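Long-range contacts in Gp26 (Listeria phage P40, PDB 4JZ5), which probably cleaves the glycan strands of Listeria cell-wall peptidoglycan, as the catalytic domain of a phage endolysin of glycosyl hydrolase family 25: residues Ala82-Gly87 with Leu116-Val121; Asp89-Ala94 with Cys132-Asp137. One frame throughout, in Å; residues are numbered along the deposited sequence.

Interaction 1: Ala82-Gly87 with Leu116-Val121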
ATOM      1  N   ALA A  82      -0.084   1.241  10.126  1.00  5.24           N
ATOM      2  CA  ALA A  82       0.655   1.075  11.371  1.00  5.59           C
ATOM      3  C   ALA A  82       0.118   1.895  12.535  1.00  5.34           C
ATOM      4  O   ALA A  82      -0.189   3.077  12.377  1.00  6.01           O
ATOM      5  CB  ALA A  82       2.094   1.454  11.148  1.00  7.55           C
ATOM      6  N   LEU A  83       0.075   1.258  13.700  1.00  5.37           N
ATOM      7  CA  LEU A  83      -0.323   1.888  14.955  1.00  5.98           C
ATOM      8  C   LEU A  83       0.579   1.423  16.103  1.00  5.57           C
ATOM      9  O   LEU A  83       0.197   1.480  17.266  1.00  6.13           O
ATOM     10  CB  LEU A  83      -1.773   1.536  15.275  1.00  5.99           C
ATOM     11  CG  LEU A  83      -2.782   2.147  14.300  1.00  6.45           C
ATOM     12  CD1 LEU A  83      -4.165   1.544  14.482  1.00  8.03           C
ATOM     13  CD2 LEU A  83      -2.838   3.655  14.445  1.00  9.28           C
ATOM     14  N   PHE A  84       1.798   0.984  15.796  1.00  5.48           N
ATOM     15  CA  PHE A  84       2.554   0.241  16.795  1.00  6.25           C
ATOM     16  C   PHE A  84       3.156   1.097  17.905  1.00  6.30           C
ATOM     17  O   PHE A  84       3.547   2.248  17.706  1.00  6.66           O
ATOM     18  CB  PHE A  84       3.594  -0.711  16.169  1.00  5.91           C
ATOM     19  CG  PHE A  84       4.431  -0.131  15.051  1.00  5.28           C
ATOM     20  CD1 PHE A  84       5.398   0.834  15.294  1.00  5.85           C
ATOM     21  CD2 PHE A  84       4.303  -0.611  13.767  1.00  5.55           C
ATOM     22  CE1 PHE A  84       6.193   1.316  14.262  1.00  6.29           C
ATOM     23  CE2 PHE A  84       5.117  -0.146  12.741  1.00  5.06           C
ATOM     24  CZ  PHE A  84       6.056   0.818  12.985  1.00  6.52           C
ATOM     25  N   GLU A  85       3.226   0.498  19.084  1.00  6.47           N
ATOM     26  CA  GLU A  85       3.695   1.180  20.284  1.00  6.95           C
ATOM     27  C   GLU A  85       5.208   1.115  20.478  1.00  7.10           C
ATOM     28  O   GLU A  85       5.737   1.793  21.357  1.00  7.51           O
ATOM     29  CB  GLU A  85       2.998   0.591  21.522  1.00  7.44           C
ATOM     30  CG  GLU A  85       1.492   0.863  21.545  1.00  7.53           C
ATOM     31  CD  GLU A  85       0.797   0.442  22.820  1.00  8.28           C
ATOM     32  OE1 GLU A  85       1.457  -0.139  23.713  1.00  9.17           O
ATOM     33  OE2 GLU A  85      -0.425   0.737  22.950  1.00  9.71           O
ATOM     34  N   GLY A  86       5.895   0.307  19.670  1.00  7.10           N
ATOM     35  CA  GLY A  86       7.291  -0.002  19.896  1.00  7.27           C
ATOM     36  C   GLY A  86       7.435  -1.391  20.482  1.00  7.00           C
ATOM     37  O   GLY A  86       6.452  -2.067  20.760  1.00  8.00           O
ATOM     38  N   GLY A  87       8.673  -1.841  20.657  1.00  8.76           N
ATOM     39  CA  GLY A  87       8.916  -3.116  21.301  1.00  9.58           C
ATOM     40  C   GLY A  87       8.195  -4.266  20.631  1.00  7.51           C
ATOM     41  O   GLY A  87       8.162  -4.368  19.412  1.00  8.27           O
ATOM     42  N   LEU A 116       4.394  -1.143   4.444  1.00  4.31           N
ATOM     43  CA  LEU A 116       4.145  -0.471   5.700  1.00  4.48           C
ATOM     44  C   LEU A 116       3.641   0.946   5.399  1.00  4.35           C
ATOM     45  O   LEU A 116       4.359   1.742   4.784  1.00  5.07           O
ATOM     46  CB  LEU A 116       5.442  -0.384   6.499  1.00  4.38           C
ATOM     47  CG  LEU A 116       5.405   0.449   7.772  1.00  5.11           C
ATOM     48  CD1 LEU A 116       4.326  -0.044   8.709  1.00  5.91           C
ATOM     49  CD2 LEU A 116       6.753   0.416   8.474  1.00  5.86           C
ATOM     50  N   ASP A 117       2.422   1.255   5.836  1.00  4.57           N
ATOM     51  CA  ASP A 117       1.840   2.600   5.749  1.00  4.66           C
ATOM     52  C   ASP A 117       2.029   3.254   7.108  1.00  4.56           C
ATOM     53  O   ASP A 117       1.397   2.846   8.106  1.00  5.31           O
ATOM     54  CB  ASP A 117       0.354   2.433   5.386  1.00  5.67           C
ATOM     55  CG  ASP A 117      -0.450   3.716   5.409  1.00  6.83           C
ATOM     56  OD1 ASP A 117      -0.038   4.696   6.031  1.00  6.98           O
ATOM     57  OD2 ASP A 117      -1.545   3.723   4.811  1.00  9.25           O
ATOM     58  N   TYR A 118       2.959   4.206   7.176  1.00  5.17           N
ATOM     59  CA  TYR A 118       3.357   4.794   8.452  1.00  5.71           C
ATOM     60  C   TYR A 118       3.136   6.284   8.373  1.00  7.90           C
ATOM     61  O   TYR A 118       3.982   6.998   7.805  1.00  8.37           O
ATOM     62  CB  TYR A 118       4.826   4.491   8.820  1.00  7.42           C
ATOM     63  CG  TYR A 118       5.053   4.756  10.286  1.00  6.48           C
ATOM     64  CD1 TYR A 118       4.762   3.800  11.235  1.00  6.59           C
ATOM     65  CD2 TYR A 118       5.469   5.992  10.732  1.00  7.63           C
ATOM     66  CE1 TYR A 118       4.898   4.059  12.583  1.00  6.54           C
ATOM     67  CE2 TYR A 118       5.614   6.259  12.079  1.00  7.15           C
ATOM     68  CZ  TYR A 118       5.308   5.303  12.999  1.00  7.26           C
ATOM     69  OH  TYR A 118       5.449   5.601  14.336  1.00  7.35           O
ATOM     70  N   GLU A 119       2.013   6.753   8.916  1.00  7.44           N
ATOM     71  CA  GLU A 119       1.644   8.152   8.751  1.00  9.27           C
ATOM     72  C   GLU A 119       1.115   8.808  10.029  1.00  8.65           C
ATOM     73  O   GLU A 119       0.639   9.942   9.994  1.00  9.32           O
ATOM     74  CB  GLU A 119       0.640   8.271   7.615  1.00 10.77           C
ATOM     75  CG  GLU A 119      -0.682   7.604   7.883  1.00 10.35           C
ATOM     76  CD  GLU A 119      -1.608   7.623   6.651  1.00  9.21           C
ATOM     77  OE1 GLU A 119      -1.640   6.673   5.855  1.00  8.59           O
ATOM     78  OE2 GLU A 119      -2.353   8.612   6.477  1.00 12.70           O
ATOM     79  N   GLU A 120       1.215   8.108  11.156  1.00  9.04           N
ATOM     80  CA  GLU A 120       0.984   8.698  12.472  1.00  8.99           C
ATOM     81  C   GLU A 120       1.882   7.948  13.435  1.00  7.65           C
ATOM     82  O   GLU A 120       2.393   6.880  13.108  1.00  7.52           O
ATOM     83  CB  GLU A 120      -0.488   8.615  12.890  1.00 10.24           C
ATOM     84  CG  GLU A 120      -1.034   7.210  13.113  1.00  9.88           C
ATOM     85  CD  GLU A 120      -2.463   7.239  13.636  1.00 10.67           C
ATOM     86  OE1 GLU A 120      -2.649   7.466  14.852  1.00 12.85           O
ATOM     87  OE2 GLU A 120      -3.410   7.058  12.826  1.00 10.69           O
ATOM     88  N   VAL A 121       2.093   8.519  14.612  1.00  8.17           N
ATOM     89  CA  VAL A 121       3.021   7.949  15.578  1.00  7.58           C
ATOM     90  C   VAL A 121       2.303   7.570  16.862  1.00  7.85           C
ATOM     91  O   VAL A 121       1.653   8.408  17.482  1.00 10.09           O
ATOM     92  CB  VAL A 121       4.161   8.923  15.903  1.00  9.23           C
ATOM     93  CG1 VAL A 121       5.136   8.277  16.875  1.00 10.29           C
ATOM     94  CG2 VAL A 121       4.874   9.356  14.623  1.00  9.92           C
TER
HETATM   95  O   HOH W   1       1.554   4.480  14.067  1.00  7.66           O
HETATM   96  O   HOH W   2       0.198   4.748  10.061  1.00  7.71           O
HETATM   97  O   HOH W   3       3.618   4.160  15.758  1.00  6.30           O
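Ala82 meets Leu116 and Tyr118 where two neighbouring parallel strands, 76-81 and 114-117, run out at the C-terminal end of the barrel-like beta/alpha fold of family 25 hydrolases. Ala82 N donates to Asp117 O (3.0 Å) with a nearly straight N-H (170°), carrying the strand pairing one residue into the loop. The small Ala82 CB reaches Leu116 CD1 at 3.6 Å and Tyr118 CD1 equally near, a narrow place that suits alanine. Phe84 follows: with chi1 at 45°, CG sits between the backbone N and the carbonyl carbon, and the ring is brought against Leu116 and Tyr118. Phe84 CZ and CE1 both lie 3.5 Å from Tyr118 CE1, the ring planes inclined at 31°, while Phe84 CE2 meets Leu116 CD1. Asp89, Thr90, Glu93 and Glu131 of the flanking helices also touch the ring, probably through aliphatic atoms. Farther out, Leu83 CD2 lies 3.7 Å from Glu120 CD, an apolar branch against a carboxylate whose OE2 is hydrogen-bonded to Tyr81 OH. Waters add to the direct bond: one links Ala82 O with Glu120 O, another Ala82 O with Asp117 O, which already accepts from Ala82 N. A third donates to Phe84 O at 2.7 Å and hydrogen-bonds Tyr118 OH.

Interaction 2: Asp89-Ala94 with Cys132-Asp137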
ATOM      1  N   ASP A  89       5.089  -4.833  20.355  1.00  6.50           N
ATOM      2  CA  ASP A  89       3.919  -4.445  19.579  1.00  6.26           C
ATOM      3  C   ASP A  89       4.265  -4.203  18.116  1.00  5.55           C
ATOM      4  O   ASP A  89       3.454  -4.491  17.244  1.00  5.87           O
ATOM      5  CB  ASP A  89       3.272  -3.206  20.187  1.00  6.62           C
ATOM      6  CG  ASP A  89       1.886  -2.939  19.638  1.00  6.50           C
ATOM      7  OD1 ASP A  89       1.045  -3.860  19.639  1.00  9.74           O
ATOM      8  OD2 ASP A  89       1.623  -1.793  19.237  1.00  8.03           O
ATOM      9  N   THR A  90       5.452  -3.680  17.827  1.00  5.84           N
ATOM     10  CA  THR A  90       5.865  -3.488  16.442  1.00  5.76           C
ATOM     11  C   THR A  90       5.909  -4.820  15.704  1.00  5.70           C
ATOM     12  O   THR A  90       5.453  -4.938  14.563  1.00  5.92           O
ATOM     13  CB  THR A  90       7.229  -2.815  16.390  1.00  5.90           C
ATOM     14  OG1 THR A  90       7.151  -1.592  17.139  1.00  6.20           O
ATOM     15  CG2 THR A  90       7.662  -2.522  14.962  1.00  6.37           C
ATOM     16  N   ILE A  91       6.465  -5.830  16.360  1.00  6.33           N
ATOM     17  CA  ILE A  91       6.545  -7.160  15.780  1.00  6.43           C
ATOM     18  C   ILE A  91       5.152  -7.772  15.663  1.00  5.79           C
ATOM     19  O   ILE A  91       4.829  -8.420  14.661  1.00  6.75           O
ATOM     20  CB  ILE A  91       7.476  -8.064  16.619  1.00  7.51           C
ATOM     21  CG1 ILE A  91       8.876  -7.444  16.716  1.00  9.13           C
ATOM     22  CG2 ILE A  91       7.554  -9.465  16.026  1.00  9.07           C
ATOM     23  CD1 ILE A  91       9.522  -7.152  15.367  1.00 11.17           C
ATOM     24  N   ASN A  92       4.303  -7.563  16.667  1.00  6.81           N
ATOM     25  CA  ASN A  92       2.949  -8.098  16.579  1.00  7.11           C
ATOM     26  C   ASN A  92       2.199  -7.483  15.398  1.00  5.88           C
ATOM     27  O   ASN A  92       1.433  -8.173  14.716  1.00  6.41           O
ATOM     28  CB  ASN A  92       2.190  -7.896  17.886  1.00  7.79           C
ATOM     29  CG  ASN A  92       2.744  -8.737  19.019  1.00  9.39           C
ATOM     30  OD1 ASN A  92       3.411  -9.739  18.793  1.00 11.46           O
ATOM     31  ND2 ASN A  92       2.447  -8.340  20.244  1.00 10.55           N
ATOM     32  N   GLU A  93       2.428  -6.199  15.127  1.00  5.57           N
ATOM     33  CA  GLU A  93       1.827  -5.578  13.953  1.00  5.51           C
ATOM     34  C   GLU A  93       2.421  -6.141  12.661  1.00  5.66           C
ATOM     35  O   GLU A  93       1.694  -6.373  11.687  1.00  5.64           O
ATOM     36  CB  GLU A  93       1.971  -4.051  13.988  1.00  5.47           C
ATOM     37  CG  GLU A  93       1.022  -3.426  15.006  1.00  6.18           C
ATOM     38  CD  GLU A  93       0.631  -1.995  14.726  1.00  5.16           C
ATOM     39  OE1 GLU A  93       0.891  -1.482  13.600  1.00  5.40           O
ATOM     40  OE2 GLU A  93       0.016  -1.391  15.624  1.00  6.43           O
ATOM     41  N   ALA A  94       3.726  -6.376  12.628  1.00  5.27           N
ATOM     42  CA  ALA A  94       4.328  -7.025  11.470  1.00  6.30           C
ATOM     43  C   ALA A  94       3.670  -8.384  11.230  1.00  5.66           C
ATOM     44  O   ALA A  94       3.397  -8.747  10.078  1.00  6.17           O
ATOM     45  CB  ALA A  94       5.819  -7.167  11.671  1.00  6.52           C
ATOM     46  N   CYS A 132      10.092   1.418  12.175  1.00  4.93           N
ATOM     47  CA  CYS A 132       9.708   1.049  10.826  1.00  4.70           C
ATOM     48  C   CYS A 132      10.640  -0.037  10.300  1.00  4.68           C
ATOM     49  O   CYS A 132      10.194  -0.973   9.655  1.00  4.98           O
ATOM     50  CB  CYS A 132       9.739   2.262   9.895  1.00  5.33           C
ATOM     51  SG  CYS A 132       8.345   3.376  10.114  1.00  5.63           S
ATOM     52  N   GLN A 133      11.939   0.106  10.556  1.00  5.09           N
ATOM     53  CA  GLN A 133      12.899  -0.888  10.096  1.00  5.39           C
ATOM     54  C   GLN A 133      12.640  -2.259  10.727  1.00  5.61           C
ATOM     55  O   GLN A 133      12.702  -3.281  10.031  1.00  5.68           O
ATOM     56  CB  GLN A 133      14.337  -0.451  10.384  1.00  5.51           C
ATOM     57  CG  GLN A 133      15.343  -1.293   9.616  1.00  5.52           C
ATOM     58  CD  GLN A 133      15.268  -0.997   8.146  1.00  5.52           C
ATOM     59  OE1 GLN A 133      15.546   0.130   7.737  1.00  6.85           O
ATOM     60  NE2 GLN A 133      14.795  -1.943   7.352  1.00  6.55           N
ATOM     61  N   ARG A 134      12.368  -2.283  12.030  1.00  5.59           N
ATOM     62  CA  ARG A 134      12.055  -3.540  12.701  1.00  5.70           C
ATOM     63  C   ARG A 134      10.842  -4.207  12.067  1.00  5.35           C
ATOM     64  O   ARG A 134      10.845  -5.429  11.858  1.00  5.93           O
ATOM     65  CB  ARG A 134      11.831  -3.327  14.196  1.00  6.39           C
ATOM     66  CG  ARG A 134      13.075  -2.858  14.938  1.00  6.91           C
ATOM     67  CD  ARG A 134      12.762  -2.627  16.413  1.00  7.49           C
ATOM     68  NE  ARG A 134      12.460  -3.883  17.090  1.00  9.38           N
ATOM     69  CZ  ARG A 134      11.377  -4.142  17.812  1.00  8.55           C
ATOM     70  NH1 ARG A 134      10.435  -3.235  18.011  1.00  9.02           N
ATOM     71  NH2 ARG A 134      11.249  -5.348  18.344  1.00 10.25           N
ATOM     72  N   PHE A 135       9.809  -3.429  11.782  1.00  5.05           N
ATOM     73  CA  PHE A 135       8.613  -3.963  11.141  1.00  5.32           C
ATOM     74  C   PHE A 135       8.934  -4.576   9.780  1.00  4.72           C
ATOM     75  O   PHE A 135       8.564  -5.714   9.499  1.00  5.18           O
ATOM     76  CB  PHE A 135       7.587  -2.831  11.006  1.00  4.88           C
ATOM     77  CG  PHE A 135       6.297  -3.233  10.326  1.00  4.55           C
ATOM     78  CD1 PHE A 135       6.226  -3.371   8.951  1.00  4.81           C
ATOM     79  CD2 PHE A 135       5.147  -3.453  11.075  1.00  5.25           C
ATOM     80  CE1 PHE A 135       5.043  -3.741   8.334  1.00  4.98           C
ATOM     81  CE2 PHE A 135       3.955  -3.814  10.462  1.00  5.32           C
ATOM     82  CZ  PHE A 135       3.912  -3.960   9.088  1.00  5.48           C
ATOM     83  N   ILE A 136       9.606  -3.807   8.941  1.00  4.59           N
ATOM     84  CA  ILE A 136       9.908  -4.223   7.578  1.00  5.25           C
ATOM     85  C   ILE A 136      10.830  -5.442   7.568  1.00  5.44           C
ATOM     86  O   ILE A 136      10.574  -6.401   6.833  1.00  5.66           O
ATOM     87  CB  ILE A 136      10.491  -3.033   6.801  1.00  5.11           C
ATOM     88  CG1 ILE A 136       9.379  -1.995   6.559  1.00  5.39           C
ATOM     89  CG2 ILE A 136      11.161  -3.483   5.503  1.00  6.11           C
ATOM     90  CD1 ILE A 136       9.882  -0.668   6.060  1.00  8.12           C
ATOM     91  N   ASP A 137      11.871  -5.425   8.393  1.00  5.79           N
ATOM     92  CA  ASP A 137      12.761  -6.565   8.478  1.00  6.31           C
ATOM     93  C   ASP A 137      11.982  -7.813   8.865  1.00  5.74           C
ATOM     94  O   ASP A 137      12.245  -8.907   8.350  1.00  6.77           O
ATOM     95  CB  ASP A 137      13.821  -6.351   9.550  1.00  7.03           C
ATOM     96  CG  ASP A 137      14.851  -5.276   9.208  1.00  7.89           C
ATOM     97  OD1 ASP A 137      14.889  -4.786   8.072  1.00  8.54           O
ATOM     98  OD2 ASP A 137      15.648  -4.945  10.117  1.00 10.87           O
TER
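Thr90, Ile91 and Ala94 of helix 87-106 face Arg134 and Phe135 of helix 128-143, the two local axes passing 8.7 Å apart with a crossing angle of -38° and their chain directions roughly alike, as expected of adjacent helices on the outside of a beta/alpha barrel. Phe135 carries the inner half of the interface. Its CG is anti to the backbone N (chi1 179°), which sends the ring across to the first helix, where Phe135 CE2 comes to 3.4 Å from Ala94 N. Ala94 CB stands over one face of the Phe135 ring in a CH-pi contact, 4.1 Å from the centroid and 23° off the normal; a methyl group is short enough to let the ring lie this near the helix backbone. Thr90 CG2 touches Phe135 CB at 4.0 Å. His80 and Leu116 also meet Phe135, so the ring sits between this helix and the sheet.

Arg134 covers the outer half. Its chain bends at chi3, bringing the guanidinium against helix 87-106: Arg134 NH2 lies 3.6 Å from Ile91 CG1, with Ile91 CD1 over one face of the planar group, and Arg134 NH1 lies the same distance from Thr90 CB. Glu131 OE1 forms a salt bridge with Arg134 NH1 and a hydrogen bond with Thr90 OG1, and Gly87 O accepts from Arg134 NH1. Segments 89-94 and 132-137 thus meet by packing alone, reinforced by polar ties just outside them; Glu131 OE1 and Gly87 O together probably hold the guanidinium in place, and Glu131 probably offsets its charge.

Interactions 1 and 2 have centres about 9 Å apart, and their segments alternate along the chain: loop 82-87, helix segment 89-94, strand end 116-121, helix segment 132-137. They thus belong to consecutive beta/alpha units, interaction 1 at the strand ends and interaction 2 between the helices that follow those strands. Direct bonds join the two layers. Glu93 OE1 probably accepts from Leu83 N at 2.9 Å, and with the Gly87 bond to the second helix this ties loop 82-87 to both helices. Leu116 touches Cys132, Phe135 and Ile136 of helix 128-143. The pair therefore couples this sector of the barrel's C-terminal rim to its outer helical layer.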